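PDB 4CEM: regulator of nonsense transcripts 2 from Homo sapiens, which acts as a factor in nonsense-mediated mRNA decay, represented here by the first of its three MIF4G domains. Local coordinates for residues E17-H22 against S221-E226; L170-L175 against Q234-L239; L48-K53 against G79-K84. All coordinates share one frame; numbering follows the deposited sequence.

Overall arrangement
The modelled chain is about two-thirds helix, the rest loop and turn, with no strand, as expected for a MIF4G domain. Contacts 1 and 2 tie together parts far apart in sequence. Contact 1 lays the long N-terminal helix on the loop that leads into helix 230-259. Contact 2 lies on that same helix, packed against helix 164-181. The centres of contacts 1 and 2 are about 22 Å apart, and their segments alternate along the chain. Contact 3 joins two loops near one end of the molecule, with its centre about 38 Å from that of contact 1 and about 39 Å from that of contact 2. Its nearest atoms stay about 21 Å from those of contact 2.

Contact 1 (E17-H22 against S221-E226); sequences EAWERH and SFPPSE
W19 and H22 of the N-terminal helix 6-33 receive P223 and P224 from the loop between helices 209-218 and 230-259, which packs the N-terminal helix on a loop of the helical MIF4G domain. One hydrogen bond crosses the contact. W19 NE1 donates to S221 O at 2.9 Å, with an N-H...O angle of 147°. The oxygen sits at the indole edge, and the donor lies in the carbonyl plane, so the bond helps to fix how the ring is turned.

CH-pi contacts do most of the rest. P223 CG stands almost straight above the five-membered ring of W19, 3.8 Å from its centroid. P223 CB lies over a face of the H22 ring, 4.0 Å from its centroid, and P224 CD lies over it too. One proline thus serves two aromatic groups a turn apart. H22 reaches the loop with CG anti to its backbone N (chi1 175°).

Charge enters at the margin. E226 OE1 comes near the edge of the H22 ring, but its salt bridge is to K26.

Apolar packing by A18 completes the interface. A18 CB touches P223 CD at 3.7 Å and meets the edge of the F222 ring at CD2, 3.9 Å away.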
loop_
_atom_site.group_PDB
_atom_site.type_symbol
_atom_site.label_atom_id
_atom_site.label_comp_id
_atom_site.label_asym_id
_atom_site.label_seq_id
_atom_site.Cartn_x
_atom_site.Cartn_y
_atom_site.Cartn_z
ATOM N N GLU A 17 -15.640 8.060 2.589
ATOM C CA GLU A 17 -14.642 7.246 1.917
ATOM C C GLU A 17 -14.454 5.918 2.620
ATOM O O GLU A 17 -14.318 4.880 1.974
ATOM C CB GLU A 17 -13.300 7.985 1.836
ATOM C CG GLU A 17 -13.206 8.906 0.625
ATOM C CD GLU A 17 -12.216 10.038 0.802
ATOM O OE1 GLU A 17 -11.179 9.842 1.481
ATOM O OE2 GLU A 17 -12.487 11.125 0.253
ATOM N N ALA A 18 -14.438 5.968 3.945
ATOM C CA ALA A 18 -14.355 4.778 4.768
ATOM C C ALA A 18 -15.429 3.777 4.357
ATOM O O ALA A 18 -15.138 2.607 4.117
ATOM C CB ALA A 18 -14.513 5.161 6.227
ATOM N N TRP A 19 -16.665 4.246 4.237
ATOM C CA TRP A 19 -17.764 3.341 3.931
ATOM C C TRP A 19 -17.734 2.827 2.512
ATOM O O TRP A 19 -17.997 1.648 2.282
ATOM C CB TRP A 19 -19.111 3.970 4.294
ATOM C CG TRP A 19 -19.385 3.846 5.764
ATOM C CD1 TRP A 19 -19.219 4.811 6.753
ATOM C CD2 TRP A 19 -19.829 2.653 6.474
ATOM N NE1 TRP A 19 -19.537 4.315 7.981
ATOM C CE2 TRP A 19 -19.910 3.021 7.883
ATOM C CE3 TRP A 19 -20.161 1.365 6.097
ATOM C CZ2 TRP A 19 -20.324 2.118 8.853
ATOM C CZ3 TRP A 19 -20.566 0.466 7.081
ATOM C CH2 TRP A 19 -20.653 0.837 8.426
ATOM N N GLU A 20 -17.418 3.694 1.558
ATOM C CA GLU A 20 -17.254 3.282 0.157
ATOM C C GLU A 20 -16.206 2.181 0.057
ATOM O O GLU A 20 -16.443 1.128 -0.538
ATOM C CB GLU A 20 -16.837 4.468 -0.719
ATOM C CG GLU A 20 -17.995 5.381 -1.099
ATOM C CD GLU A 20 -17.559 6.774 -1.551
ATOM O OE1 GLU A 20 -16.351 7.107 -1.462
ATOM O OE2 GLU A 20 -18.445 7.549 -1.989
ATOM N N ARG A 21 -15.056 2.435 0.669
ATOM C CA ARG A 21 -13.990 1.454 0.751
ATOM C C ARG A 21 -14.509 0.145 1.350
ATOM O O ARG A 21 -14.270 -0.930 0.811
ATOM C CB ARG A 21 -12.826 2.009 1.588
ATOM C CG ARG A 21 -11.549 1.195 1.498
ATOM C CD ARG A 21 -10.316 1.985 1.912
ATOM N NE ARG A 21 -10.207 2.124 3.367
ATOM C CZ ARG A 21 -10.571 3.200 4.073
ATOM N NH1 ARG A 21 -11.075 4.281 3.478
ATOM N NH2 ARG A 21 -10.424 3.199 5.396
ATOM N N HIS A 22 -15.247 0.244 2.447
ATOM C CA HIS A 22 -15.688 -0.937 3.164
ATOM C C HIS A 22 -16.689 -1.716 2.367
ATOM O O HIS A 22 -16.568 -2.932 2.204
ATOM C CB HIS A 22 -16.279 -0.533 4.510
ATOM C CG HIS A 22 -16.883 -1.674 5.281
ATOM N ND1 HIS A 22 -16.146 -2.523 6.011
ATOM C CD2 HIS A 22 -18.202 -2.076 5.424
ATOM C CE1 HIS A 22 -16.948 -3.436 6.583
ATOM N NE2 HIS A 22 -18.207 -3.159 6.226
ATOM N N SER A 221 -20.583 7.034 12.885
ATOM C CA SER A 221 -20.248 5.636 13.095
ATOM C C SER A 221 -19.441 5.074 11.929
ATOM O O SER A 221 -19.961 4.902 10.836
ATOM C CB SER A 221 -21.533 4.836 13.254
ATOM O OG SER A 221 -21.338 3.512 12.823
ATOM N N PHE A 222 -18.177 4.756 12.179
ATOM C CA PHE A 222 -17.266 4.259 11.129
ATOM C C PHE A 222 -17.366 2.746 10.921
ATOM O O PHE A 222 -17.780 2.033 11.829
ATOM C CB PHE A 222 -15.825 4.652 11.473
ATOM C CG PHE A 222 -15.494 6.065 11.118
ATOM C CD1 PHE A 222 -15.868 7.104 11.954
ATOM C CD2 PHE A 222 -14.835 6.363 9.925
ATOM C CE1 PHE A 222 -15.572 8.415 11.623
ATOM C CE2 PHE A 222 -14.535 7.671 9.593
ATOM C CZ PHE A 222 -14.908 8.700 10.442
ATOM N N PRO A 223 -16.942 2.249 9.736
ATOM C CA PRO A 223 -17.176 0.851 9.391
ATOM C C PRO A 223 -16.494 -0.105 10.351
ATOM O O PRO A 223 -15.419 0.183 10.839
ATOM C CB PRO A 223 -16.557 0.710 7.986
ATOM C CG PRO A 223 -16.203 2.077 7.539
ATOM C CD PRO A 223 -16.009 2.877 8.787
ATOM N N PRO A 224 -17.104 -1.257 10.601
ATOM C CA PRO A 224 -16.464 -2.212 11.493
ATOM C C PRO A 224 -15.357 -2.997 10.780
ATOM O O PRO A 224 -15.413 -3.169 9.559
ATOM C CB PRO A 224 -17.620 -3.138 11.873
ATOM C CG PRO A 224 -18.501 -3.139 10.664
ATOM C CD PRO A 224 -18.286 -1.828 9.935
ATOM N N SER A 225 -14.365 -3.465 11.536
ATOM C CA SER A 225 -13.377 -4.410 11.010
ATOM C C SER A 225 -13.969 -5.811 11.063
ATOM O O SER A 225 -14.162 -6.354 12.151
ATOM C CB SER A 225 -12.082 -4.377 11.823
ATOM O OG SER A 225 -11.238 -5.457 11.451
ATOM N N GLU A 226 -14.260 -6.385 9.897
ATOM C CA GLU A 226 -14.910 -7.699 9.815
ATOM C C GLU A 226 -14.281 -8.650 8.795
ATOM O O GLU A 226 -14.852 -9.697 8.499
ATOM C CB GLU A 226 -16.376 -7.531 9.420
ATOM C CG GLU A 226 -17.163 -6.546 10.258
ATOM C CD GLU A 226 -18.632 -6.546 9.894
ATOM O OE1 GLU A 226 -18.934 -6.568 8.671
ATOM O OE2 GLU A 226 -19.470 -6.532 10.834
#

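Contact 2 (L170-L175 against Q234-L239); sequences LIYEQL and QPFQNL
Y172 reaches from helix 164-181 across to P235, F236 and L239 of helix 230-259. Its CB starts the contact, 4.0 Å from F236 CE1. CG is anti to the backbone N (chi1 -165°), which swings the phenol ring toward the other helix. CD1 then lies over a face of F236, toward the rim. The edge of Y172 points at the face of F236, a T-shaped pair with centroids 5.7 Å apart and planes at 88°. CE1 comes next and is shared. P235 CB lies 3.5 Å from it, and L239 CD1 also meets it, over a face of the ring. CZ stays against the same leucine methyl, 3.8 Å from L239 CD1. At the tip, OH passes the other branch, 3.9 Å from L239 CD2. With an alanine here, the F236 face is likely to lose its aromatic partner, and a gap would probably open beside P235 and L239.

Two smaller contacts flank the tyrosine. I171 CG2 touches F236 CE1 at 3.8 Å, and L175 CB meets L239 CD1 at 3.9 Å. No hydrogen bond crosses between the segments, so the contact is held by apolar and aromatic packing.

The two short helical segments run nearly parallel, at 13°, with axes 10.8 Å apart. Helix 189-204 touches both sides of the contact: I203 meets both I171 and F236. Helix 143-158 packs on I171 through I153 and T157, which places this layer within the helical stack of the MIF4G domain.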
loop_
_atom_site.group_PDB
_atom_site.type_symbol
_atom_site.label_atom_id
_atom_site.label_comp_id
_atom_site.label_asym_id
_atom_site.label_seq_id
_atom_site.Cartn_x
_atom_site.Cartn_y
_atom_site.Cartn_z
ATOM N N LEU A 170 2.353 -13.429 2.580
ATOM C CA LEU A 170 3.126 -12.674 1.603
ATOM C C LEU A 170 3.356 -11.220 2.027
ATOM O O LEU A 170 4.454 -10.700 1.863
ATOM C CB LEU A 170 2.439 -12.714 0.248
ATOM C CG LEU A 170 3.280 -12.175 -0.905
ATOM C CD1 LEU A 170 4.305 -13.215 -1.328
ATOM C CD2 LEU A 170 2.385 -11.778 -2.071
ATOM N N ILE A 171 2.327 -10.566 2.570
ATOM C CA ILE A 171 2.456 -9.180 3.044
ATOM C C ILE A 171 3.389 -9.102 4.254
ATOM O O ILE A 171 4.256 -8.235 4.322
ATOM C CB ILE A 171 1.091 -8.561 3.436
ATOM C CG1 ILE A 171 0.145 -8.476 2.243
ATOM C CG2 ILE A 171 1.264 -7.153 3.995
ATOM C CD1 ILE A 171 -1.306 -8.370 2.658
ATOM N N TYR A 172 3.204 -10.008 5.208
ATOM C CA TYR A 172 4.061 -10.056 6.398
ATOM C C TYR A 172 5.524 -10.129 5.988
ATOM O O TYR A 172 6.355 -9.376 6.491
ATOM C CB TYR A 172 3.707 -11.258 7.285
ATOM C CG TYR A 172 4.283 -11.181 8.686
ATOM C CD1 TYR A 172 3.682 -10.383 9.657
ATOM C CD2 TYR A 172 5.423 -11.902 9.044
ATOM C CE1 TYR A 172 4.199 -10.297 10.942
ATOM C CE2 TYR A 172 5.945 -11.824 10.328
ATOM C CZ TYR A 172 5.329 -11.018 11.276
ATOM O OH TYR A 172 5.825 -10.924 12.559
ATOM N N GLU A 173 5.822 -11.035 5.060
ATOM C CA GLU A 173 7.168 -11.179 4.509
ATOM C C GLU A 173 7.760 -9.859 4.036
ATOM O O GLU A 173 8.878 -9.510 4.413
ATOM C CB GLU A 173 7.179 -12.164 3.334
ATOM C CG GLU A 173 7.798 -13.520 3.638
ATOM C CD GLU A 173 8.437 -14.140 2.406
ATOM O OE1 GLU A 173 7.816 -14.099 1.318
ATOM O OE2 GLU A 173 9.572 -14.648 2.524
ATOM N N GLN A 174 7.021 -9.129 3.205
ATOM C CA GLN A 174 7.568 -7.916 2.607
ATOM C C GLN A 174 7.685 -6.805 3.634
ATOM O O GLN A 174 8.576 -5.968 3.532
ATOM C CB GLN A 174 6.735 -7.448 1.413
ATOM C CG GLN A 174 6.444 -8.516 0.368
ATOM C CD GLN A 174 7.631 -9.421 0.079
ATOM O OE1 GLN A 174 7.536 -10.653 0.183
ATOM N NE2 GLN A 174 8.760 -8.816 -0.274
ATOM N N LEU A 175 6.792 -6.799 4.623
ATOM C CA LEU A 175 6.860 -5.812 5.707
ATOM C C LEU A 175 8.093 -6.020 6.576
ATOM O O LEU A 175 8.782 -5.058 6.926
ATOM C CB LEU A 175 5.602 -5.844 6.596
ATOM C CG LEU A 175 4.588 -4.694 6.513
ATOM C CD1 LEU A 175 3.856 -4.574 7.843
ATOM C CD2 LEU A 175 5.232 -3.360 6.161
ATOM N N GLN A 234 -2.980 -8.890 14.531
ATOM C CA GLN A 234 -2.000 -8.577 15.581
ATOM C C GLN A 234 -0.539 -8.536 15.115
ATOM O O GLN A 234 0.147 -7.541 15.346
ATOM C CB GLN A 234 -2.160 -9.532 16.777
ATOM C CG GLN A 234 -1.437 -9.078 18.039
ATOM C CD GLN A 234 -1.836 -7.679 18.468
ATOM O OE1 GLN A 234 -3.023 -7.383 18.637
ATOM N NE2 GLN A 234 -0.847 -6.806 18.633
ATOM N N PRO A 235 -0.055 -9.604 14.453
ATOM C CA PRO A 235 1.331 -9.548 13.966
ATOM C C PRO A 235 1.627 -8.290 13.158
ATOM O O PRO A 235 2.670 -7.662 13.350
ATOM C CB PRO A 235 1.445 -10.779 13.069
ATOM C CG PRO A 235 0.409 -11.718 13.573
ATOM C CD PRO A 235 -0.722 -10.859 14.062
ATOM N N PHE A 236 0.702 -7.910 12.286
ATOM C CA PHE A 236 0.881 -6.714 11.465
ATOM C C PHE A 236 0.947 -5.460 12.326
ATOM O O PHE A 236 1.773 -4.580 12.077
ATOM C CB PHE A 236 -0.222 -6.604 10.401
ATOM C CG PHE A 236 -0.225 -7.749 9.427
ATOM C CD1 PHE A 236 0.578 -7.720 8.303
ATOM C CD2 PHE A 236 -0.998 -8.871 9.664
ATOM C CE1 PHE A 236 0.597 -8.783 7.417
ATOM C CE2 PHE A 236 -0.981 -9.945 8.793
ATOM C CZ PHE A 236 -0.181 -9.899 7.664
ATOM N N GLN A 237 0.101 -5.382 13.352
ATOM C CA GLN A 237 0.136 -4.226 14.245
ATOM C C GLN A 237 1.463 -4.160 14.993
ATOM O O GLN A 237 2.072 -3.094 15.083
ATOM C CB GLN A 237 -1.041 -4.209 15.226
ATOM C CG GLN A 237 -1.152 -2.878 15.979
ATOM C CD GLN A 237 -2.582 -2.389 16.159
ATOM O OE1 GLN A 237 -2.743 -1.075 16.320
ATOM N NE2 GLN A 237 -3.529 -3.179 16.155
ATOM N N ASN A 238 1.927 -5.300 15.493
ATOM C CA ASN A 238 3.242 -5.361 16.150
ATOM C C ASN A 238 4.377 -4.808 15.276
ATOM O O ASN A 238 5.163 -3.971 15.733
ATOM C CB ASN A 238 3.581 -6.788 16.587
ATOM C CG ASN A 238 2.572 -7.359 17.569
ATOM O OD1 ASN A 238 1.806 -6.623 18.204
ATOM N ND2 ASN A 238 2.564 -8.682 17.692
ATOM N N LEU A 239 4.449 -5.259 14.025
ATOM C CA LEU A 239 5.478 -4.771 13.093
ATOM C C LEU A 239 5.412 -3.254 12.945
ATOM O O LEU A 239 6.432 -2.567 13.020
ATOM C CB LEU A 239 5.342 -5.428 11.716
ATOM C CG LEU A 239 5.680 -6.918 11.613
ATOM C CD1 LEU A 239 5.579 -7.367 10.161
ATOM C CD2 LEU A 239 7.063 -7.235 12.178
#

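Contact 3 (L48-K53 against G79-K84); sequences LDSSIK and GLNLSK. Unlike the reference sequence in segment 48-53: I52 (reference Leu).
D49 and the G79-N81 backbone form a single beta bridge of the parallel pattern, in a chain with no regular strand. D49 N donates to G79 O at 3.1 Å, with an angle of 171° at the hydrogen. N81 N returns a bond to D49 O at 2.8 Å, also close to straight. The two acceptors are used differently. D49 N lies in the carbonyl plane of G79, whereas N81 N approaches D49 O from above its carbonyl plane. L80 CA adds a CH...O contact to the same D49 O, 3.6 Å away.

Side chains pack around this bridge. L48 lies across the backbone of the other loop, with CB against G79 O at 3.5 Å and CD1 against L80 O. D49 and L80 run side by side, and OD1 of the aspartate rests on L80 CD2. S50 OG touches N81 CB at 3.7 Å.

The next shell holds these groups in place. CG of N81 is anti to the backbone N (chi1 -178°), and OD1 takes a bond from S83 N at 3.0 Å, forming an Asx turn that fixes the bend after the bridge. D49 O has a further donor in N55 ND2. S51, at the N-cap position of helix 52-61, caps K54 N through its OG.

The bridge thus joins the loop leading into helix 52-61 to the loop between helices 70-79 and 86-95. L80 packs on F58 of helix 52-61, while L48 touches R116 and L82 touches F113, both of helix 103-116.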
loop_
_atom_site.group_PDB
_atom_site.type_symbol
_atom_site.label_atom_id
_atom_site.label_comp_id
_atom_site.label_asym_id
_atom_site.label_seq_id
_atom_site.Cartn_x
_atom_site.Cartn_y
_atom_site.Cartn_z
ATOM N N LEU A 48 -16.370 -17.843 -26.769
ATOM C CA LEU A 48 -15.484 -16.691 -26.703
ATOM C C LEU A 48 -14.356 -17.000 -27.669
ATOM O O LEU A 48 -14.179 -18.158 -28.059
ATOM C CB LEU A 48 -14.974 -16.468 -25.278
ATOM C CG LEU A 48 -16.062 -16.316 -24.200
ATOM C CD1 LEU A 48 -15.426 -16.049 -22.850
ATOM C CD2 LEU A 48 -17.062 -15.217 -24.539
ATOM N N ASP A 49 -13.600 -15.989 -28.079
ATOM C CA ASP A 49 -12.603 -16.222 -29.112
ATOM C C ASP A 49 -11.195 -16.391 -28.537
ATOM O O ASP A 49 -10.775 -15.643 -27.656
ATOM C CB ASP A 49 -12.677 -15.146 -30.205
ATOM C CG ASP A 49 -11.682 -14.058 -30.021
ATOM O OD1 ASP A 49 -11.654 -13.481 -28.916
ATOM O OD2 ASP A 49 -10.933 -13.777 -30.980
ATOM N N SER A 50 -10.487 -17.396 -29.054
ATOM C CA SER A 50 -9.139 -17.750 -28.603
ATOM C C SER A 50 -8.042 -17.186 -29.495
ATOM O O SER A 50 -6.895 -17.607 -29.381
ATOM C CB SER A 50 -8.979 -19.269 -28.599
ATOM O OG SER A 50 -10.148 -19.898 -28.131
ATOM N N SER A 51 -8.368 -16.249 -30.378
ATOM C CA SER A 51 -7.391 -15.829 -31.366
ATOM C C SER A 51 -6.131 -15.370 -30.638
ATOM O O SER A 51 -6.221 -14.756 -29.578
ATOM C CB SER A 51 -7.944 -14.729 -32.289
ATOM O OG SER A 51 -7.531 -13.444 -31.879
ATOM N N ILE A 52 -4.968 -15.708 -31.194
ATOM C CA ILE A 52 -3.682 -15.287 -30.648
ATOM C C ILE A 52 -3.542 -13.784 -30.771
ATOM O O ILE A 52 -3.070 -13.136 -29.840
ATOM C CB ILE A 52 -2.480 -16.001 -31.335
ATOM C CG1 ILE A 52 -2.278 -17.389 -30.720
ATOM C CG2 ILE A 52 -1.180 -15.207 -31.190
ATOM C CD1 ILE A 52 -1.050 -18.116 -31.225
ATOM N N LYS A 53 -3.966 -13.232 -31.903
ATOM C CA LYS A 53 -3.859 -11.787 -32.123
ATOM C C LYS A 53 -4.524 -11.021 -30.970
ATOM O O LYS A 53 -3.882 -10.206 -30.301
ATOM C CB LYS A 53 -4.490 -11.355 -33.462
ATOM C CG LYS A 53 -4.400 -12.375 -34.594
ATOM C CD LYS A 53 -4.631 -11.737 -35.967
ATOM C CE LYS A 53 -4.816 -12.792 -37.062
ATOM N NZ LYS A 53 -4.479 -12.293 -38.428
ATOM N N GLY A 79 -15.064 -10.925 -24.021
ATOM C CA GLY A 79 -15.144 -11.556 -25.339
ATOM C C GLY A 79 -14.034 -12.548 -25.665
ATOM O O GLY A 79 -14.147 -13.312 -26.626
ATOM N N LEU A 80 -12.971 -12.534 -24.866
ATOM C CA LEU A 80 -11.793 -13.349 -25.107
ATOM C C LEU A 80 -11.818 -14.654 -24.315
ATOM O O LEU A 80 -12.319 -14.706 -23.198
ATOM C CB LEU A 80 -10.537 -12.576 -24.703
ATOM C CG LEU A 80 -10.235 -11.228 -25.344
ATOM C CD1 LEU A 80 -8.925 -10.696 -24.798
ATOM C CD2 LEU A 80 -10.150 -11.360 -26.852
ATOM N N ASN A 81 -11.259 -15.708 -24.903
ATOM C CA ASN A 81 -10.951 -16.932 -24.168
ATOM C C ASN A 81 -9.487 -16.869 -23.778
ATOM O O ASN A 81 -8.616 -17.150 -24.591
ATOM C CB ASN A 81 -11.229 -18.183 -25.014
ATOM C CG ASN A 81 -10.962 -19.476 -24.261
ATOM O OD1 ASN A 81 -10.237 -19.499 -23.268
ATOM N ND2 ASN A 81 -11.561 -20.559 -24.727
ATOM N N LEU A 82 -9.229 -16.499 -22.529
ATOM C CA LEU A 82 -7.864 -16.302 -22.039
ATOM C C LEU A 82 -7.307 -17.552 -21.346
ATOM O O LEU A 82 -6.262 -17.483 -20.701
ATOM C CB LEU A 82 -7.821 -15.082 -21.103
ATOM C CG LEU A 82 -7.905 -13.706 -21.787
ATOM C CD1 LEU A 82 -8.543 -12.672 -20.876
ATOM C CD2 LEU A 82 -6.536 -13.217 -22.243
ATOM N N SER A 83 -7.991 -18.689 -21.509
ATOM C CA SER A 83 -7.587 -19.960 -20.898
ATOM C C SER A 83 -6.105 -20.282 -21.023
ATOM O O SER A 83 -5.511 -20.787 -20.074
ATOM C CB SER A 83 -8.373 -21.127 -21.490
ATOM O OG SER A 83 -9.678 -21.187 -20.952
ATOM N N LYS A 84 -5.518 -19.997 -22.188
ATOM C CA LYS A 84 -4.120 -20.320 -22.451
ATOM C C LYS A 84 -3.145 -19.207 -22.094
ATOM O O LYS A 84 -1.935 -19.424 -22.156
ATOM C CB LYS A 84 -3.935 -20.679 -23.926
ATOM C CG LYS A 84 -4.638 -21.960 -24.357
ATOM C CD LYS A 84 -4.476 -22.171 -25.857
ATOM C CE LYS A 84 -5.580 -23.038 -26.454
ATOM N NZ LYS A 84 -5.462 -24.477 -26.074
#